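Oligopeptide ABC transporter OppAIV (Borrelia burgdorferi B31, PDB 4GL8) probably binds oligopeptides outside the cytoplasmic membrane and hands them to an ABC transporter for uptake, as in other family 5 solute-binding proteins. Local coordinates at residues 414-419 / 446-451; 290-295 / 418-423. All blocks are in the same frame, centred on the assembly; numbering follows the deposited sequence.

Interaction 1 (414-419 / 446-451); sequences SRVNGN and TSFSSY
One face of the Y451 ring lies against G418: CA sits over it, 3.7 Å from the ring centroid and 25° off the normal, a CH-pi contact displaced toward CD1. At the ring's edge, near its plane, are V416 O and water 1. The guanidinium of R415 takes F448 O at its edge, in its own plane; NH2 donates to this carbonyl at 2.9 Å, but arrives from above the carbonyl plane and with a bent N-H...O angle of 143°. A bend at chi3 (66°) turns the arginine's end toward the loop. The F448 ring meets V416 obliquely, CE1 to CG2 4.1 Å, the two side chains lying side by side. The helix 408-417 closes here in a Schellman motif: G418 has positive phi, N419 N donates to S414 O, and G418 N reaches R415 O weakly. S447 OG donates to V416 O at 2.9 Å, in the carbonyl plane and on a lone pair. R415 O and S447 O, both acceptors, stand 3.1 Å apart. Water 1 links R415 O to T446 O, while water 2 accepts from R415 NE and bonds S447 O and S449 O. R415 NH2 also bonds G426 O and NH1 bonds Y411 OH, so the guanidinium has three protein acceptors, and the residue packs on the bound peptide.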
ATOM      1  N   SER A 414      -3.058  -1.573  15.169  1.00 20.26           N
ATOM      2  CA  SER A 414      -3.889  -0.499  15.695  1.00 20.28           C
ATOM      3  C   SER A 414      -4.862   0.043  14.628  1.00 19.75           C
ATOM      4  O   SER A 414      -6.038   0.281  14.912  1.00 19.83           O
ATOM      5  CB  SER A 414      -3.035   0.651  16.268  1.00 19.60           C
ATOM      6  OG  SER A 414      -2.318   0.250  17.417  1.00 20.08           O
ATOM      7  N   ARG A 415      -4.362   0.250  13.413  1.00 19.82           N
ATOM      8  CA  ARG A 415      -5.196   0.774  12.342  1.00 19.48           C
ATOM      9  C   ARG A 415      -6.338  -0.200  12.003  1.00 20.26           C
ATOM     10  O   ARG A 415      -7.517   0.181  11.964  1.00 20.14           O
ATOM     11  CB  ARG A 415      -4.334   1.096  11.109  1.00 19.85           C
ATOM     12  CG  ARG A 415      -3.828   2.523  11.130  1.00 19.58           C
ATOM     13  CD  ARG A 415      -3.102   2.936   9.868  1.00 20.67           C
ATOM     14  NE  ARG A 415      -3.943   2.979   8.669  1.00 21.35           N
ATOM     15  CZ  ARG A 415      -3.493   3.359   7.482  1.00 22.00           C
ATOM     16  NH1 ARG A 415      -2.233   3.744   7.360  1.00 23.02           N
ATOM     17  NH2 ARG A 415      -4.292   3.377   6.423  1.00 22.02           N
ATOM     18  N   VAL A 416      -5.959  -1.459  11.814  1.00 20.48           N
ATOM     19  CA  VAL A 416      -6.877  -2.509  11.434  1.00 21.89           C
ATOM     20  C   VAL A 416      -7.956  -2.794  12.487  1.00 21.74           C
ATOM     21  O   VAL A 416      -9.071  -3.072  12.131  1.00 21.78           O
ATOM     22  CB  VAL A 416      -6.085  -3.783  11.082  1.00 22.78           C
ATOM     23  CG1 VAL A 416      -6.959  -5.025  11.095  1.00 24.57           C
ATOM     24  CG2 VAL A 416      -5.420  -3.594   9.734  1.00 22.76           C
ATOM     25  N   ASN A 417      -7.626  -2.692  13.766  1.00 21.70           N
ATOM     26  CA  ASN A 417      -8.563  -3.068  14.841  1.00 22.48           C
ATOM     27  C   ASN A 417      -9.230  -1.850  15.470  1.00 21.82           C
ATOM     28  O   ASN A 417     -10.044  -1.981  16.345  1.00 21.82           O
ATOM     29  CB  ASN A 417      -7.823  -3.880  15.920  1.00 23.41           C
ATOM     30  CG  ASN A 417      -7.325  -5.207  15.394  1.00 24.25           C
ATOM     31  OD1 ASN A 417      -6.127  -5.528  15.424  1.00 24.14           O
ATOM     32  ND2 ASN A 417      -8.237  -5.965  14.865  1.00 25.40           N
ATOM     33  N   GLY A 418      -8.880  -0.662  14.999  1.00 20.88           N
ATOM     34  CA  GLY A 418      -9.514   0.557  15.482  1.00 20.88           C
ATOM     35  C   GLY A 418      -8.988   1.004  16.832  1.00 20.78           C
ATOM     36  O   GLY A 418      -9.653   1.768  17.532  1.00 20.12           O
ATOM     37  N   ASN A 419      -7.783   0.550  17.187  1.00 20.37           N
ATOM     38  CA  ASN A 419      -7.240   0.806  18.518  1.00 20.64           C
ATOM     39  C   ASN A 419      -6.455   2.112  18.474  1.00 19.35           C
ATOM     40  O   ASN A 419      -5.216   2.133  18.472  1.00 18.45           O
ATOM     41  CB  ASN A 419      -6.372  -0.345  18.995  1.00 21.99           C
ATOM     42  CG  ASN A 419      -5.897  -0.138  20.414  1.00 23.99           C
ATOM     43  OD1 ASN A 419      -6.614   0.470  21.229  1.00 25.83           O
ATOM     44  ND2 ASN A 419      -4.694  -0.627  20.725  1.00 23.79           N
ATOM     45  N   THR A 446     -13.078  -0.034   6.355  1.00 20.47           N
ATOM     46  CA  THR A 446     -12.571   1.129   7.098  1.00 20.19           C
ATOM     47  C   THR A 446     -11.479   0.759   8.106  1.00 20.44           C
ATOM     48  O   THR A 446     -10.909   1.631   8.768  1.00 20.01           O
ATOM     49  CB  THR A 446     -13.743   1.846   7.800  1.00 21.05           C
ATOM     50  OG1 THR A 446     -14.459   0.921   8.627  1.00 20.57           O
ATOM     51  CG2 THR A 446     -14.711   2.388   6.753  1.00 20.84           C
ATOM     52  N   SER A 447     -11.209  -0.540   8.236  1.00 20.31           N
ATOM     53  CA  SER A 447      -9.922  -1.001   8.771  1.00 21.08           C
ATOM     54  C   SER A 447      -8.732  -0.225   8.193  1.00 20.33           C
ATOM     55  O   SER A 447      -7.750   0.027   8.900  1.00 20.79           O
ATOM     56  CB  SER A 447      -9.703  -2.485   8.489  1.00 20.48           C
ATOM     57  OG  SER A 447     -10.277  -3.212   9.522  1.00 21.30           O
ATOM     58  N   PHE A 448      -8.823   0.122   6.915  1.00 20.11           N
ATOM     59  CA  PHE A 448      -7.736   0.820   6.215  1.00 20.33           C
ATOM     60  C   PHE A 448      -7.896   2.335   6.113  1.00 19.77           C
ATOM     61  O   PHE A 448      -7.029   3.020   5.532  1.00 19.33           O
ATOM     62  CB  PHE A 448      -7.529   0.190   4.821  1.00 21.28           C
ATOM     63  CG  PHE A 448      -7.219  -1.278   4.882  1.00 23.01           C
ATOM     64  CD1 PHE A 448      -6.078  -1.730   5.536  1.00 24.47           C
ATOM     65  CD2 PHE A 448      -8.087  -2.220   4.349  1.00 26.15           C
ATOM     66  CE1 PHE A 448      -5.787  -3.099   5.636  1.00 26.83           C
ATOM     67  CE2 PHE A 448      -7.813  -3.589   4.449  1.00 27.20           C
ATOM     68  CZ  PHE A 448      -6.664  -4.033   5.109  1.00 27.39           C
ATOM     69  N   SER A 449      -8.960   2.878   6.690  1.00 18.86           N
ATOM     70  CA  SER A 449      -9.131   4.327   6.715  1.00 19.12           C
ATOM     71  C   SER A 449      -9.512   4.772   8.128  1.00 19.25           C
ATOM     72  O   SER A 449      -8.702   4.673   9.023  1.00 19.41           O
ATOM     73  CB  SER A 449     -10.153   4.787   5.660  1.00 18.68           C
ATOM     74  OG  SER A 449     -11.427   4.210   5.888  1.00 18.45           O
ATOM     75  N   SER A 450     -10.753   5.221   8.326  1.00 19.82           N
ATOM     76  CA  SER A 450     -11.190   5.782   9.593  1.00 19.80           C
ATOM     77  C   SER A 450     -12.208   4.866  10.215  1.00 20.40           C
ATOM     78  O   SER A 450     -13.289   4.641   9.660  1.00 20.36           O
ATOM     79  CB  SER A 450     -11.796   7.161   9.389  1.00 19.94           C
ATOM     80  OG  SER A 450     -10.784   8.137   9.252  1.00 19.81           O
ATOM     81  N   TYR A 451     -11.868   4.349  11.383  1.00 21.09           N
ATOM     82  CA  TYR A 451     -12.620   3.267  11.970  1.00 22.58           C
ATOM     83  C   TYR A 451     -14.045   3.714  12.204  1.00 22.29           C
ATOM     84  O   TYR A 451     -14.276   4.766  12.789  1.00 21.99           O
ATOM     85  CB  TYR A 451     -11.984   2.851  13.280  1.00 24.77           C
ATOM     86  CG  TYR A 451     -12.480   1.538  13.774  1.00 27.37           C
ATOM     87  CD1 TYR A 451     -11.977   0.348  13.247  1.00 29.13           C
ATOM     88  CD2 TYR A 451     -13.456   1.470  14.744  1.00 31.00           C
ATOM     89  CE1 TYR A 451     -12.430  -0.877  13.695  1.00 31.32           C
ATOM     90  CE2 TYR A 451     -13.911   0.250  15.209  1.00 34.09           C
ATOM     91  CZ  TYR A 451     -13.388  -0.917  14.669  1.00 33.70           C
ATOM     92  OH  TYR A 451     -13.839  -2.126  15.103  1.00 40.45           O
TER
HETATM   93  O   HOH W   1      -9.228   2.065  11.000  1.00 18.09           O
HETATM   94  O   HOH W   2      -6.715   2.577   9.035  1.00 21.87           O

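Interaction 2 (290-295 / 418-423); sequences FYSLNM and GNYEII
The Y420 ring reaches across to S292 and N294, its CE1 3.9 Å from N294 CB and its OH, which bonds Y451 N, 3.7 Å from S292 CB; one face lies over I423 CG2, a methyl on the strand that follows. S292 and I423 form an antiparallel hydrogen-bonded pair, S292 N to I423 O 2.9 Å and I423 N to S292 O 3.1 Å, and S292 CB touches I423 CG2 on the Y420 side. On the other face of the sheet L293 and I422, the neighbouring non-hydrogen-bonded pair, run side by side, CD2 to CG1 3.8 Å. Y291 crosses I422 at about a right angle, CD2 meeting CG2, and packs onward against helix 380-397. I422 also bonds K373 and K375 through its backbone, so strand 422-428 sits between 287-293 (antiparallel) and 372-377 (parallel). Past the strand end, N294 N continues the ladder to E421 O at 3.0 Å with a nearly straight N-H...O of 167°. With CG anti to the backbone N (chi1 -168°), the N294 amide reaches back: OD1 accepts from K296 N and ND2 donates to Y420 O at 3.0 Å. Backbone and side chain of one asparagine therefore hold two successive carbonyls, extending the pairing into the irregular 418-421 segment.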
ATOM      1  N   PHE A 290      -2.806  11.034   5.108  1.00 18.63           N
ATOM      2  CA  PHE A 290      -3.973  11.556   5.812  1.00 18.19           C
ATOM      3  C   PHE A 290      -3.957  11.071   7.265  1.00 17.62           C
ATOM      4  O   PHE A 290      -3.270  10.136   7.577  1.00 16.67           O
ATOM      5  CB  PHE A 290      -5.288  11.217   5.098  1.00 18.27           C
ATOM      6  CG  PHE A 290      -5.591   9.728   4.956  1.00 17.70           C
ATOM      7  CD1 PHE A 290      -6.209   9.033   5.972  1.00 17.24           C
ATOM      8  CD2 PHE A 290      -5.309   9.063   3.772  1.00 17.69           C
ATOM      9  CE1 PHE A 290      -6.517   7.678   5.837  1.00 17.41           C
ATOM     10  CE2 PHE A 290      -5.619   7.717   3.607  1.00 17.80           C
ATOM     11  CZ  PHE A 290      -6.217   7.010   4.659  1.00 17.60           C
ATOM     12  N   TYR A 291      -4.676  11.758   8.150  1.00 17.63           N
ATOM     13  CA  TYR A 291      -4.827  11.293   9.534  1.00 17.84           C
ATOM     14  C   TYR A 291      -6.220  10.704   9.689  1.00 17.86           C
ATOM     15  O   TYR A 291      -7.203  11.384   9.411  1.00 18.88           O
ATOM     16  CB  TYR A 291      -4.593  12.467  10.515  1.00 18.61           C
ATOM     17  CG  TYR A 291      -3.145  12.643  10.943  1.00 18.73           C
ATOM     18  CD1 TYR A 291      -2.092  12.381  10.086  1.00 18.66           C
ATOM     19  CD2 TYR A 291      -2.839  13.067  12.233  1.00 19.76           C
ATOM     20  CE1 TYR A 291      -0.768  12.508  10.516  1.00 19.11           C
ATOM     21  CE2 TYR A 291      -1.537  13.223  12.654  1.00 20.28           C
ATOM     22  CZ  TYR A 291      -0.499  12.934  11.797  1.00 19.75           C
ATOM     23  OH  TYR A 291       0.790  13.093  12.271  1.00 21.06           O
ATOM     24  N   SER A 292      -6.309   9.442  10.094  1.00 17.82           N
ATOM     25  CA  SER A 292      -7.593   8.809  10.360  1.00 17.83           C
ATOM     26  C   SER A 292      -8.127   9.195  11.726  1.00 18.23           C
ATOM     27  O   SER A 292      -7.350   9.542  12.648  1.00 18.08           O
ATOM     28  CB  SER A 292      -7.463   7.300  10.344  1.00 17.97           C
ATOM     29  OG  SER A 292      -6.918   6.801   9.148  1.00 17.95           O
ATOM     30  N   LEU A 293      -9.453   9.087  11.837  1.00 18.30           N
ATOM     31  CA  LEU A 293     -10.216   9.541  12.992  1.00 18.86           C
ATOM     32  C   LEU A 293     -11.181   8.422  13.362  1.00 19.45           C
ATOM     33  O   LEU A 293     -11.933   7.963  12.524  1.00 20.70           O
ATOM     34  CB  LEU A 293     -10.976  10.831  12.686  1.00 18.70           C
ATOM     35  CG  LEU A 293     -10.116  11.973  12.150  1.00 18.77           C
ATOM     36  CD1 LEU A 293     -10.980  13.082  11.592  1.00 19.59           C
ATOM     37  CD2 LEU A 293      -9.156  12.541  13.173  1.00 19.27           C
ATOM     38  N   ASN A 294     -11.128   7.966  14.604  1.00 19.67           N
ATOM     39  CA  ASN A 294     -11.993   6.919  15.082  1.00 19.94           C
ATOM     40  C   ASN A 294     -13.368   7.513  15.371  1.00 21.35           C
ATOM     41  O   ASN A 294     -13.544   8.253  16.344  1.00 20.71           O
ATOM     42  CB  ASN A 294     -11.392   6.236  16.314  1.00 19.82           C
ATOM     43  CG  ASN A 294     -12.132   4.938  16.671  1.00 20.38           C
ATOM     44  OD1 ASN A 294     -13.347   4.837  16.515  1.00 20.17           O
ATOM     45  ND2 ASN A 294     -11.402   3.959  17.167  1.00 20.66           N
ATOM     46  N   MET A 295     -14.343   7.176  14.518  1.00 23.14           N
ATOM     47  CA  MET A 295     -15.693   7.729  14.628  1.00 25.61           C
ATOM     48  C   MET A 295     -16.400   7.284  15.890  1.00 26.80           C
ATOM     49  O   MET A 295     -17.411   7.863  16.230  1.00 27.35           O
ATOM     50  CB  MET A 295     -16.596   7.284  13.474  1.00 27.77           C
ATOM     51  CG  MET A 295     -16.065   7.542  12.089  1.00 29.30           C
ATOM     52  SD  MET A 295     -15.922   9.302  11.786  1.00 31.69           S
ATOM     53  CE  MET A 295     -15.632   9.255  10.049  1.00 31.16           C
ATOM     54  N   GLY A 418      -8.880  -0.662  14.999  1.00 20.88           N
ATOM     55  CA  GLY A 418      -9.514   0.557  15.482  1.00 20.88           C
ATOM     56  C   GLY A 418      -8.988   1.004  16.832  1.00 20.78           C
ATOM     57  O   GLY A 418      -9.653   1.768  17.532  1.00 20.12           O
ATOM     58  N   ASN A 419      -7.783   0.550  17.187  1.00 20.37           N
ATOM     59  CA  ASN A 419      -7.240   0.806  18.518  1.00 20.64           C
ATOM     60  C   ASN A 419      -6.455   2.112  18.474  1.00 19.35           C
ATOM     61  O   ASN A 419      -5.216   2.133  18.472  1.00 18.45           O
ATOM     62  CB  ASN A 419      -6.372  -0.345  18.995  1.00 21.99           C
ATOM     63  CG  ASN A 419      -5.897  -0.138  20.414  1.00 23.99           C
ATOM     64  OD1 ASN A 419      -6.614   0.470  21.229  1.00 25.83           O
ATOM     65  ND2 ASN A 419      -4.694  -0.627  20.725  1.00 23.79           N
ATOM     66  N   TYR A 420      -7.218   3.192  18.387  1.00 18.59           N
ATOM     67  CA  TYR A 420      -6.689   4.530  18.276  1.00 17.79           C
ATOM     68  C   TYR A 420      -7.805   5.545  18.404  1.00 17.80           C
ATOM     69  O   TYR A 420      -8.994   5.204  18.371  1.00 17.92           O
ATOM     70  CB  TYR A 420      -5.948   4.733  16.948  1.00 17.13           C
ATOM     71  CG  TYR A 420      -6.792   4.672  15.686  1.00 17.07           C
ATOM     72  CD1 TYR A 420      -7.516   5.800  15.224  1.00 16.66           C
ATOM     73  CD2 TYR A 420      -6.863   3.503  14.936  1.00 17.08           C
ATOM     74  CE1 TYR A 420      -8.274   5.730  14.058  1.00 16.73           C
ATOM     75  CE2 TYR A 420      -7.625   3.427  13.780  1.00 16.97           C
ATOM     76  CZ  TYR A 420      -8.311   4.542  13.338  1.00 17.03           C
ATOM     77  OH  TYR A 420      -9.027   4.456  12.175  1.00 17.53           O
ATOM     78  N   GLU A 421      -7.394   6.796  18.570  1.00 17.77           N
ATOM     79  CA  GLU A 421      -8.284   7.920  18.640  1.00 18.14           C
ATOM     80  C   GLU A 421      -8.034   8.721  17.366  1.00 17.39           C
ATOM     81  O   GLU A 421      -8.898   8.778  16.501  1.00 16.43           O
ATOM     82  CB  GLU A 421      -8.014   8.690  19.946  1.00 19.57           C
ATOM     83  CG  GLU A 421      -8.353   7.837  21.187  1.00 21.77           C
ATOM     84  CD  GLU A 421      -8.199   8.569  22.528  1.00 23.02           C
ATOM     85  OE1 GLU A 421      -7.380   9.485  22.622  1.00 23.58           O
ATOM     86  OE2 GLU A 421      -8.875   8.204  23.503  1.00 24.64           O
ATOM     87  N   ILE A 422      -6.841   9.298  17.245  1.00 17.13           N
ATOM     88  CA  ILE A 422      -6.339   9.845  15.974  1.00 17.65           C
ATOM     89  C   ILE A 422      -5.068   9.038  15.608  1.00 17.83           C
ATOM     90  O   ILE A 422      -4.254   8.709  16.476  1.00 18.24           O
ATOM     91  CB  ILE A 422      -6.016  11.348  16.110  1.00 17.72           C
ATOM     92  CG1 ILE A 422      -7.281  12.118  16.490  1.00 18.32           C
ATOM     93  CG2 ILE A 422      -5.426  11.920  14.833  1.00 17.46           C
ATOM     94  CD1 ILE A 422      -7.047  13.585  16.742  1.00 18.19           C
ATOM     95  N   ILE A 423      -4.898   8.696  14.351  1.00 17.76           N
ATOM     96  CA  ILE A 423      -3.703   7.968  13.965  1.00 17.96           C
ATOM     97  C   ILE A 423      -3.211   8.418  12.601  1.00 18.46           C
ATOM     98  O   ILE A 423      -3.989   8.473  11.625  1.00 17.69           O
ATOM     99  CB  ILE A 423      -3.958   6.447  13.996  1.00 18.61           C
ATOM    100  CG1 ILE A 423      -2.662   5.657  13.907  1.00 19.01           C
ATOM    101  CG2 ILE A 423      -4.933   6.012  12.887  1.00 18.77           C
ATOM    102  CD1 ILE A 423      -2.834   4.222  14.360  1.00 19.24           C
TER

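Overall arrangement
Interactions 1 and 2 share G418 and N419, and their centres lie about 7 Å apart: the turn that ends helix 408-417 in interaction 1 leads through 418-421 into the strand paired in interaction 2. The loop 446-451 also meets strand 287-293 directly. S449 O lies 2.8 Å from S292 OG and Y451 N 3.0 Å from Y420 OH, both probable hydrogen bonds, and S450 OG bonds L293 N, so the loop is tied to strand 287-293 and to 418-421 as well as to the helix end. Interaction 1 touches the bound peptide through R415, whereas interaction 2 is the more buried, although its centre is farther from that of the chain (about 18 Å against 14 Å).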